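Local coordinates for type 2A phosphatase-associated protein 42 (Saccharomyces cerevisiae, PDB 2V0P), which associates with PP2A-type phosphatase catalytic subunits, inhibits the phosphatase SIT4 and takes part in negative regulation of TOR signalling, here as its N-terminal domain, at residues M206-H209 with H210-L213; K174-S177 with T178-H181; F72-V75 with D76-G80; D125-V128 with G129-G133. All coordinates share one frame; numbering follows the deposited sequence.

Interaction 1 (M206-H209 with H210-L213); sequences MRLH and HFSL
Phe211 N donates to Arg207 O over 2.9 Å in an almost straight bond (N-H...O 174°), and Ser212 N reaches Leu208 O in the same i to i+4 manner, so these residues form two successive turns of helix 199-231 in the TPR-like domain of Tap42. A weaker bond continues the series, from Leu213 N to His209 O at 3.3 Å. That carbonyl has another donor: Ser212 OG comes back onto His209 O at 2.8 Å, tilted from the carbonyl plane. With chi1 at 78°, OG sits between the serine's own backbone N and carbonyl carbon, from where it can turn back to the preceding turn, and a hydroxyl on a buried residue is satisfied without a partner from another helix.

On a different flank Arg207 and Phe211 run side by side in one direction. The methylene Arg207 CG presses close to the far end of the ring, 3.3 Å from Phe211 CZ, while Arg207 O lies over one ring face, offset toward the rim. The guanidinium plane is turned 31° from the ring and its NH2 forms a salt bridge with Glu184 of helix 156-186; the ring itself stacks with Tyr77. An alanine at Phe211 would probably leave the arginine methylenes without their apolar neighbour and open a gap beside Tyr77. His209 and Leu213 are likewise aligned: the imidazole, whose NE2 is hydrogen-bonded to Asp125 OD2, has its CD2 3.9 Å from the methyl Leu213 CD1.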
loop_
_atom_site.group_PDB
_atom_site.type_symbol
_atom_site.label_atom_id
_atom_site.label_comp_id
_atom_site.label_asym_id
_atom_site.label_seq_id
_atom_site.Cartn_x
_atom_site.Cartn_y
_atom_site.Cartn_z
HETATM N N MSE A 206 -22.333 -17.601 -15.991
HETATM C CA MSE A 206 -20.915 -17.289 -16.261
HETATM C C MSE A 206 -20.636 -15.839 -15.885
HETATM O O MSE A 206 -19.526 -15.482 -15.458
HETATM C CB MSE A 206 -20.546 -17.544 -17.732
HETATM C CG MSE A 206 -19.024 -17.499 -18.030
HETATM SE SE MSE A 206 -18.084 -18.907 -17.040
HETATM C CE MSE A 206 -18.804 -20.489 -17.942
ATOM N N ARG A 207 -21.618 -14.987 -16.105
ATOM C CA ARG A 207 -21.445 -13.618 -15.761
ATOM C C ARG A 207 -21.262 -13.501 -14.203
ATOM O O ARG A 207 -20.313 -12.884 -13.714
ATOM C CB ARG A 207 -22.551 -12.794 -16.403
ATOM C CG ARG A 207 -22.566 -11.341 -16.065
ATOM C CD ARG A 207 -23.541 -10.644 -16.992
ATOM N NE ARG A 207 -23.023 -10.653 -18.354
ATOM C CZ ARG A 207 -23.763 -10.633 -19.458
ATOM N NH1 ARG A 207 -25.097 -10.618 -19.400
ATOM N NH2 ARG A 207 -23.157 -10.641 -20.636
ATOM N N LEU A 208 -22.102 -14.184 -13.431
ATOM C CA LEU A 208 -21.936 -14.161 -11.977
ATOM C C LEU A 208 -20.537 -14.698 -11.604
ATOM O O LEU A 208 -19.888 -14.196 -10.710
ATOM C CB LEU A 208 -23.046 -14.971 -11.276
ATOM C CG LEU A 208 -24.394 -14.281 -11.449
ATOM C CD1 LEU A 208 -25.479 -15.214 -10.855
ATOM C CD2 LEU A 208 -24.524 -12.949 -10.810
ATOM N N HIS A 209 -20.114 -15.742 -12.305
ATOM C CA HIS A 209 -18.832 -16.361 -12.051
ATOM C C HIS A 209 -17.712 -15.292 -12.178
ATOM O O HIS A 209 -16.904 -15.226 -11.323
ATOM C CB HIS A 209 -18.617 -17.531 -13.015
ATOM C CG HIS A 209 -17.559 -18.486 -12.571
ATOM N ND1 HIS A 209 -17.477 -19.781 -13.042
ATOM C CD2 HIS A 209 -16.579 -18.355 -11.651
ATOM C CE1 HIS A 209 -16.449 -20.380 -12.469
ATOM N NE2 HIS A 209 -15.899 -19.540 -11.617
ATOM N N HIS A 210 -17.761 -14.457 -13.206
ATOM C CA HIS A 210 -16.729 -13.514 -13.537
ATOM C C HIS A 210 -16.806 -12.460 -12.444
ATOM O O HIS A 210 -15.799 -12.112 -11.892
ATOM C CB HIS A 210 -16.954 -12.946 -14.925
ATOM C CG HIS A 210 -16.237 -11.679 -15.191
ATOM N ND1 HIS A 210 -16.893 -10.484 -15.399
ATOM C CD2 HIS A 210 -14.917 -11.393 -15.229
ATOM C CE1 HIS A 210 -16.004 -9.519 -15.563
ATOM N NE2 HIS A 210 -14.799 -10.047 -15.466
ATOM N N PHE A 211 -18.039 -12.049 -12.100
ATOM C CA PHE A 211 -18.249 -11.114 -10.995
ATOM C C PHE A 211 -17.625 -11.522 -9.649
ATOM O O PHE A 211 -17.010 -10.685 -8.968
ATOM C CB PHE A 211 -19.722 -10.761 -10.866
ATOM C CG PHE A 211 -20.288 -10.094 -12.057
ATOM C CD1 PHE A 211 -19.505 -9.531 -13.009
ATOM C CD2 PHE A 211 -21.700 -9.968 -12.172
ATOM C CE1 PHE A 211 -20.076 -8.854 -14.123
ATOM C CE2 PHE A 211 -22.268 -9.319 -13.236
ATOM C CZ PHE A 211 -21.477 -8.764 -14.226
ATOM N N SER A 212 -17.757 -12.783 -9.271
ATOM C CA SER A 212 -17.220 -13.260 -8.039
ATOM C C SER A 212 -15.675 -13.181 -8.043
ATOM O O SER A 212 -15.094 -12.826 -7.030
ATOM C CB SER A 212 -17.702 -14.688 -7.739
ATOM O OG SER A 212 -16.972 -15.597 -8.503
ATOM N N LEU A 213 -15.044 -13.456 -9.172
ATOM C CA LEU A 213 -13.613 -13.332 -9.271
ATOM C C LEU A 213 -13.219 -11.815 -9.226
ATOM O O LEU A 213 -12.391 -11.481 -8.447
ATOM C CB LEU A 213 -13.088 -14.059 -10.480
ATOM C CG LEU A 213 -13.250 -15.592 -10.276
ATOM C CD1 LEU A 213 -13.342 -16.229 -11.598
ATOM C CD2 LEU A 213 -12.048 -16.187 -9.503
#

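Interaction 2 (K174-S177 with T178-H181); sequences KEIS and TKLH
Helix 156-186 runs antiparallel to helix 199-231, an alpha-hairpin pairing in keeping with the TPR-like fold, and residues Lys174 and Thr178 illustrate how a hydroxyl can join the regular hydrogen bonding of such a helix. Lys174 O is gripped twice by one residue: Thr178 N donates to it over 3.0 Å at an N-H...O angle of 163°, and Thr178 OG1 donates to it over the same 3.0 Å. The two donors arrive from opposite faces of the carbonyl plane. Thr178 can do both because OG1 stands anti to its own carbonyl carbon, beside the backbone N (chi1 -53°), and is thereby swung back toward the previous turn. Beyond this pair of hydrogen bonds the series is regular, with Leu180 N to Ile176 O at 2.8 Å and His181 N to Ser177 O at 2.8 Å. Ser177 OG likewise turns back within the helix, to Asn173 O.

The inner side faces helix 199-231, where Ile176 packs on His209 and Leu180 on Leu203. The outer residues are largely exposed; His181 lies there, with its side chain about 5 Å from a bound zinc ion, too far for direct coordination. Glu175 and Lys179 carry opposite charges one turn apart but do not pair: the carboxylate forms a salt bridge through OE1 with Arg172, and Glu175 OE2 stays 4.8 Å from Lys179 NZ. Instead the lysine, bent at chi3 (75°), lays its end across the isoleucine, bringing Lys179 NZ to 3.8 Å from the methyl Ile176 CD1.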
loop_
_atom_site.group_PDB
_atom_site.type_symbol
_atom_site.label_atom_id
_atom_site.label_comp_id
_atom_site.label_asym_id
_atom_site.label_seq_id
_atom_site.Cartn_x
_atom_site.Cartn_y
_atom_site.Cartn_z
ATOM N N LYS A 174 -8.909 -14.698 -15.752
ATOM C CA LYS A 174 -8.718 -14.721 -17.191
ATOM C C LYS A 174 -9.503 -15.852 -17.849
ATOM O O LYS A 174 -10.114 -15.662 -18.879
ATOM C CB LYS A 174 -7.228 -14.870 -17.507
ATOM C CG LYS A 174 -6.867 -14.718 -18.963
ATOM C CD LYS A 174 -5.350 -14.613 -19.142
ATOM C CE LYS A 174 -4.904 -15.231 -20.455
ATOM N NZ LYS A 174 -5.010 -16.725 -20.440
ATOM N N GLU A 175 -9.474 -17.024 -17.250
ATOM C CA GLU A 175 -10.152 -18.181 -17.802
ATOM C C GLU A 175 -11.668 -17.864 -17.935
ATOM O O GLU A 175 -12.229 -17.941 -19.015
ATOM C CB GLU A 175 -9.915 -19.369 -16.893
ATOM C CG GLU A 175 -10.381 -20.692 -17.443
ATOM C CD GLU A 175 -10.328 -21.808 -16.407
ATOM O OE1 GLU A 175 -9.904 -21.543 -15.253
ATOM O OE2 GLU A 175 -10.722 -22.947 -16.747
ATOM N N ILE A 176 -12.273 -17.460 -16.828
ATOM C CA ILE A 176 -13.731 -17.199 -16.745
ATOM C C ILE A 176 -14.071 -15.993 -17.591
ATOM O O ILE A 176 -15.081 -16.025 -18.315
ATOM C CB ILE A 176 -14.174 -17.092 -15.286
ATOM C CG1 ILE A 176 -13.977 -18.449 -14.618
ATOM C CG2 ILE A 176 -15.577 -16.529 -15.130
ATOM C CD1 ILE A 176 -14.490 -19.597 -15.396
ATOM N N SER A 177 -13.211 -14.981 -17.602
ATOM C CA SER A 177 -13.433 -13.882 -18.542
ATOM C C SER A 177 -13.536 -14.323 -20.011
ATOM O O SER A 177 -14.453 -13.893 -20.723
ATOM C CB SER A 177 -12.410 -12.756 -18.398
ATOM O OG SER A 177 -12.536 -12.188 -17.141
ATOM N N THR A 178 -12.617 -15.175 -20.454
ATOM C CA THR A 178 -12.634 -15.678 -21.809
ATOM C C THR A 178 -13.880 -16.516 -22.060
ATOM O O THR A 178 -14.498 -16.357 -23.092
ATOM C CB THR A 178 -11.359 -16.494 -22.147
ATOM O OG1 THR A 178 -10.213 -15.695 -21.845
ATOM C CG2 THR A 178 -11.313 -16.862 -23.606
ATOM N N LYS A 179 -14.243 -17.393 -21.134
ATOM C CA LYS A 179 -15.473 -18.171 -21.276
ATOM C C LYS A 179 -16.704 -17.248 -21.374
ATOM O O LYS A 179 -17.566 -17.439 -22.239
ATOM C CB LYS A 179 -15.627 -19.205 -20.160
ATOM C CG LYS A 179 -14.777 -20.445 -20.358
ATOM C CD LYS A 179 -14.511 -21.189 -19.035
ATOM C CE LYS A 179 -15.733 -21.967 -18.533
ATOM N NZ LYS A 179 -15.444 -22.783 -17.302
ATOM N N LEU A 180 -16.747 -16.229 -20.538
ATOM C CA LEU A 180 -17.817 -15.209 -20.599
ATOM C C LEU A 180 -17.841 -14.451 -21.928
ATOM O O LEU A 180 -18.887 -14.256 -22.551
ATOM C CB LEU A 180 -17.676 -14.250 -19.423
ATOM C CG LEU A 180 -18.616 -13.037 -19.370
ATOM C CD1 LEU A 180 -20.061 -13.480 -19.509
ATOM C CD2 LEU A 180 -18.422 -12.309 -18.120
ATOM N N HIS A 181 -16.661 -14.047 -22.373
ATOM C CA HIS A 181 -16.493 -13.391 -23.649
ATOM C C HIS A 181 -17.043 -14.247 -24.802
ATOM O O HIS A 181 -17.886 -13.766 -25.562
ATOM C CB HIS A 181 -14.998 -13.050 -23.837
ATOM C CG HIS A 181 -14.711 -12.114 -24.966
ATOM N ND1 HIS A 181 -15.528 -11.051 -25.287
ATOM C CD2 HIS A 181 -13.682 -12.072 -25.841
ATOM C CE1 HIS A 181 -15.025 -10.407 -26.322
ATOM N NE2 HIS A 181 -13.900 -10.999 -26.671
#

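Interaction 3 (F72-V75 with D76-G80)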
loop_
_atom_site.group_PDB
_atom_site.type_symbol
_atom_site.label_atom_id
_atom_site.label_comp_id
_atom_site.label_asym_id
_atom_site.label_seq_id
_atom_site.Cartn_x
_atom_site.Cartn_y
_atom_site.Cartn_z
ATOM N N PHE A 72 -30.236 -10.814 -11.012
ATOM C CA PHE A 72 -30.475 -10.112 -9.776
ATOM C C PHE A 72 -29.574 -10.557 -8.639
ATOM O O PHE A 72 -29.488 -9.884 -7.671
ATOM C CB PHE A 72 -31.910 -10.334 -9.318
ATOM C CG PHE A 72 -32.957 -9.872 -10.322
ATOM C CD1 PHE A 72 -32.802 -8.690 -11.011
ATOM C CD2 PHE A 72 -34.061 -10.658 -10.587
ATOM C CE1 PHE A 72 -33.741 -8.287 -11.957
ATOM C CE2 PHE A 72 -35.034 -10.252 -11.501
ATOM C CZ PHE A 72 -34.864 -9.072 -12.192
ATOM N N LEU A 73 -29.037 -11.747 -8.698
ATOM C CA LEU A 73 -28.132 -12.209 -7.674
ATOM C C LEU A 73 -26.921 -11.206 -7.694
ATOM O O LEU A 73 -26.156 -11.112 -6.734
ATOM C CB LEU A 73 -27.649 -13.618 -8.040
ATOM C CG LEU A 73 -28.623 -14.800 -7.811
ATOM C CD1 LEU A 73 -28.057 -16.128 -8.299
ATOM C CD2 LEU A 73 -29.044 -14.923 -6.346
ATOM N N ALA A 74 -26.747 -10.509 -8.787
ATOM C CA ALA A 74 -25.641 -9.448 -8.849
ATOM C C ALA A 74 -25.941 -8.016 -8.304
ATOM O O ALA A 74 -25.075 -7.108 -8.386
ATOM C CB ALA A 74 -25.090 -9.359 -10.154
ATOM N N VAL A 75 -27.116 -7.806 -7.755
ATOM C CA VAL A 75 -27.453 -6.499 -7.226
ATOM C C VAL A 75 -26.387 -6.036 -6.174
ATOM O O VAL A 75 -25.916 -4.985 -6.272
ATOM C CB VAL A 75 -28.853 -6.365 -6.640
ATOM C CG1 VAL A 75 -29.937 -6.861 -7.605
ATOM C CG2 VAL A 75 -28.993 -6.991 -5.322
ATOM N N ASP A 76 -25.997 -6.871 -5.235
ATOM C CA ASP A 76 -24.967 -6.464 -4.298
ATOM C C ASP A 76 -23.604 -6.214 -4.954
ATOM O O ASP A 76 -22.847 -5.357 -4.451
ATOM C CB ASP A 76 -24.841 -7.460 -3.194
ATOM C CG ASP A 76 -26.083 -7.554 -2.367
ATOM O OD1 ASP A 76 -26.561 -6.491 -1.940
ATOM O OD2 ASP A 76 -26.562 -8.695 -2.164
ATOM N N TYR A 77 -23.275 -6.943 -6.046
ATOM C CA TYR A 77 -22.065 -6.710 -6.746
ATOM C C TYR A 77 -22.061 -5.252 -7.279
ATOM O O TYR A 77 -21.080 -4.532 -7.105
ATOM C CB TYR A 77 -21.827 -7.689 -7.882
ATOM C CG TYR A 77 -20.695 -7.402 -8.831
ATOM C CD1 TYR A 77 -19.313 -7.567 -8.453
ATOM C CD2 TYR A 77 -20.952 -6.995 -10.133
ATOM C CE1 TYR A 77 -18.308 -7.310 -9.364
ATOM C CE2 TYR A 77 -19.936 -6.774 -10.998
ATOM C CZ TYR A 77 -18.587 -6.940 -10.564
ATOM O OH TYR A 77 -17.617 -6.713 -11.422
ATOM N N TYR A 78 -23.172 -4.857 -7.907
ATOM C CA TYR A 78 -23.257 -3.596 -8.534
ATOM C C TYR A 78 -23.267 -2.455 -7.430
ATOM O O TYR A 78 -22.750 -1.409 -7.663
ATOM C CB TYR A 78 -24.492 -3.557 -9.471
ATOM C CG TYR A 78 -24.157 -4.115 -10.828
ATOM C CD1 TYR A 78 -24.565 -5.360 -11.207
ATOM C CD2 TYR A 78 -23.342 -3.400 -11.694
ATOM C CE1 TYR A 78 -24.246 -5.862 -12.414
ATOM C CE2 TYR A 78 -22.981 -3.911 -12.917
ATOM C CZ TYR A 78 -23.449 -5.147 -13.267
ATOM O OH TYR A 78 -23.130 -5.670 -14.489
ATOM N N LEU A 79 -23.874 -2.702 -6.291
ATOM C CA LEU A 79 -23.845 -1.783 -5.185
ATOM C C LEU A 79 -22.372 -1.619 -4.728
ATOM O O LEU A 79 -21.926 -0.522 -4.530
ATOM C CB LEU A 79 -24.762 -2.216 -4.046
ATOM C CG LEU A 79 -26.318 -2.041 -4.107
ATOM C CD1 LEU A 79 -26.855 -2.625 -2.896
ATOM C CD2 LEU A 79 -26.763 -0.625 -4.214
ATOM N N GLY A 80 -21.650 -2.727 -4.604
ATOM C CA GLY A 80 -20.193 -2.694 -4.359
ATOM C C GLY A 80 -19.426 -1.763 -5.253
ATOM O O GLY A 80 -18.684 -0.916 -4.773
HETATM O O HOH W 1 -26.904 -9.530 -4.740
#
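Tyr78 N donates to Ala74 O over 3.0 Å (N-H...O 159°) and Leu79 N to Val75 O over 3.1 Å, i to i+4 bonds that lead the chain into the short helix 75-83. A water bridges the lead-in and the first turn. It donates to Leu73 O at 2.7 Å, accepts from Asp76 N at 2.9 Å and donates to Asp76 OD2 at 2.7 Å, so one molecule serves an amide of the first turn, a carbonyl from the lead-in and a carboxylate oxygen. The aspartate can join because its CG lies beside the backbone N (chi1 -64°), which brings OD2 and the amide to the same water. Its second oxygen, OD1, forms a salt bridge with Lys46, and the buried carboxylate therefore has a partner at both oxygens; the lysine would be expected to stabilise its negative charge.

The side chains meet more lightly. The methyl Ala74 CB lies 4.3 Å from Tyr77 CB and 4.2 Å from Tyr78 CD1, a light apolar contact with both tyrosines. Tyr78 CD1 also passes 3.4 Å from Ala74 O, the carbonyl that its own amide holds. Tyr77 CD2 stands above the centre of the Tyr78 ring. Tyr77 OH is hydrogen-bonded to Asp214. Around this wholly buried turn, Val75 and Tyr78 rest on helices 4-19 and 29-52, Asp76 and Leu79 meet helix 93-120, and Ala74 and Tyr77 meet helix 199-231.

Interaction 4 (D125-V128 with G129-G133)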
loop_
_atom_site.group_PDB
_atom_site.type_symbol
_atom_site.label_atom_id
_atom_site.label_comp_id
_atom_site.label_asym_id
_atom_site.label_seq_id
_atom_site.Cartn_x
_atom_site.Cartn_y
_atom_site.Cartn_z
ATOM N N ASP A 125 -17.321 -20.402 -6.794
ATOM C CA ASP A 125 -15.986 -20.913 -7.098
ATOM C C ASP A 125 -15.205 -21.204 -5.803
ATOM O O ASP A 125 -15.142 -20.357 -4.919
ATOM C CB ASP A 125 -15.243 -19.851 -7.911
ATOM C CG ASP A 125 -14.011 -20.392 -8.609
ATOM O OD1 ASP A 125 -13.189 -21.042 -7.941
ATOM O OD2 ASP A 125 -13.856 -20.144 -9.822
ATOM N N PRO A 126 -14.605 -22.391 -5.683
ATOM C CA PRO A 126 -13.980 -22.663 -4.402
ATOM C C PRO A 126 -12.764 -21.741 -4.131
ATOM O O PRO A 126 -12.443 -21.497 -2.985
ATOM C CB PRO A 126 -13.607 -24.125 -4.503
ATOM C CG PRO A 126 -13.434 -24.369 -5.948
ATOM C CD PRO A 126 -14.405 -23.494 -6.639
ATOM N N LEU A 127 -12.133 -21.223 -5.177
ATOM C CA LEU A 127 -11.065 -20.268 -5.059
ATOM C C LEU A 127 -11.571 -19.009 -4.343
ATOM O O LEU A 127 -10.872 -18.400 -3.509
ATOM C CB LEU A 127 -10.539 -19.904 -6.439
ATOM C CG LEU A 127 -9.272 -19.009 -6.529
ATOM C CD1 LEU A 127 -8.512 -19.230 -7.820
ATOM C CD2 LEU A 127 -9.606 -17.534 -6.387
ATOM N N VAL A 128 -12.798 -18.615 -4.673
ATOM C CA VAL A 128 -13.347 -17.396 -4.098
ATOM C C VAL A 128 -13.842 -17.705 -2.734
ATOM O O VAL A 128 -13.671 -16.910 -1.819
ATOM C CB VAL A 128 -14.446 -16.787 -4.988
ATOM C CG1 VAL A 128 -15.106 -15.562 -4.307
ATOM C CG2 VAL A 128 -13.875 -16.363 -6.316
ATOM N N GLY A 129 -14.459 -18.867 -2.579
ATOM C CA GLY A 129 -14.996 -19.307 -1.317
ATOM C C GLY A 129 -13.973 -19.499 -0.231
ATOM O O GLY A 129 -14.277 -19.280 0.931
ATOM N N GLU A 130 -12.749 -19.919 -0.597
ATOM C CA GLU A 130 -11.708 -20.114 0.400
ATOM C C GLU A 130 -11.339 -18.769 1.036
ATOM O O GLU A 130 -11.156 -18.675 2.240
ATOM C CB GLU A 130 -10.493 -20.748 -0.238
ATOM C CG GLU A 130 -9.530 -21.294 0.763
ATOM C CD GLU A 130 -8.114 -21.320 0.228
ATOM O OE1 GLU A 130 -7.871 -20.698 -0.832
ATOM O OE2 GLU A 130 -7.249 -21.949 0.867
ATOM N N LYS A 131 -11.246 -17.755 0.197
ATOM C CA LYS A 131 -11.007 -16.372 0.613
ATOM C C LYS A 131 -12.117 -15.840 1.470
ATOM O O LYS A 131 -11.850 -15.361 2.558
ATOM C CB LYS A 131 -10.763 -15.489 -0.585
ATOM C CG LYS A 131 -9.531 -15.845 -1.355
ATOM C CD LYS A 131 -9.217 -14.818 -2.366
ATOM C CE LYS A 131 -8.250 -15.312 -3.441
ATOM N NZ LYS A 131 -7.177 -16.162 -2.892
ATOM N N LEU A 132 -13.369 -15.991 1.020
ATOM C CA LEU A 132 -14.553 -15.629 1.821
ATOM C C LEU A 132 -14.539 -16.255 3.201
ATOM O O LEU A 132 -14.850 -15.603 4.194
ATOM C CB LEU A 132 -15.856 -16.020 1.085
ATOM C CG LEU A 132 -17.149 -15.581 1.781
ATOM C CD1 LEU A 132 -17.288 -14.051 1.729
ATOM C CD2 LEU A 132 -18.384 -16.257 1.176
ATOM N N GLY A 133 -14.203 -17.538 3.257
ATOM C CA GLY A 133 -14.130 -18.258 4.495
ATOM C C GLY A 133 -13.029 -17.785 5.433
ATOM O O GLY A 133 -13.154 -17.929 6.633
HETATM O O HOH W 2 -8.396 -18.962 -2.585
#
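Val128 and Leu132, joined by the bond from Leu132 N to Val128 O at 3.0 Å, form the tightly packed face of the short helix 126-133: both side chains rest on helix 93-120, and Val128 also on helix 199-231. Asp125 is the N-cap. Its OD1 accepts from Leu127 N at 3.0 Å, on the anti side of the carboxylate, while Asp125 O receives Gly129 N at 2.9 Å.

The other flank, where Pro126 and Glu130 are exposed, is held partly by water, although the stem of Lys131 is covered by Tyr147 and Ile216. Leu127 and Lys131 lie alongside each other, with Leu127 CD2 3.9 Å from Lys131 CE. A bend about the CD-CE bond (chi4 -40°) lets Lys131 NZ donate over 3.1 Å to a water that donates to Leu127 O at 2.7 Å and to Glu130 OE1. A leucine in place of Lys131 would probably leave this water without its N-H donor and weaken its bridge between Leu127 O and Glu130 OE1.

At the cap, Asp125 OD2 accepts from His209 NE2 and forms a salt bridge with Arg172. Helix start and arginine together are likely to stabilise the carboxylate's charge.

Interaction 1 is the common neighbour, in touch with each of the others. Toward interaction 2, 9 Å away between centres, the antiparallel helices meet through Met206 CE (a selenomethionine in the crystal) and Lys179 CE at 3.5 Å. Toward interaction 3, 11 Å between centres, Phe211 CD1 comes to 3.4 Å from Tyr77 CE2. Toward interaction 4, 13 Å between centres, the link is both polar, through the His209-Asp125 pair, and apolar, with Leu213 CD2 3.7 Å from Val128 CG2. The remaining three pairs do not touch; interactions 3 and 4 stay about 10 Å apart at their nearest atoms. A bound zinc ion lies about 5 Å from the His181 side chain in interaction 2.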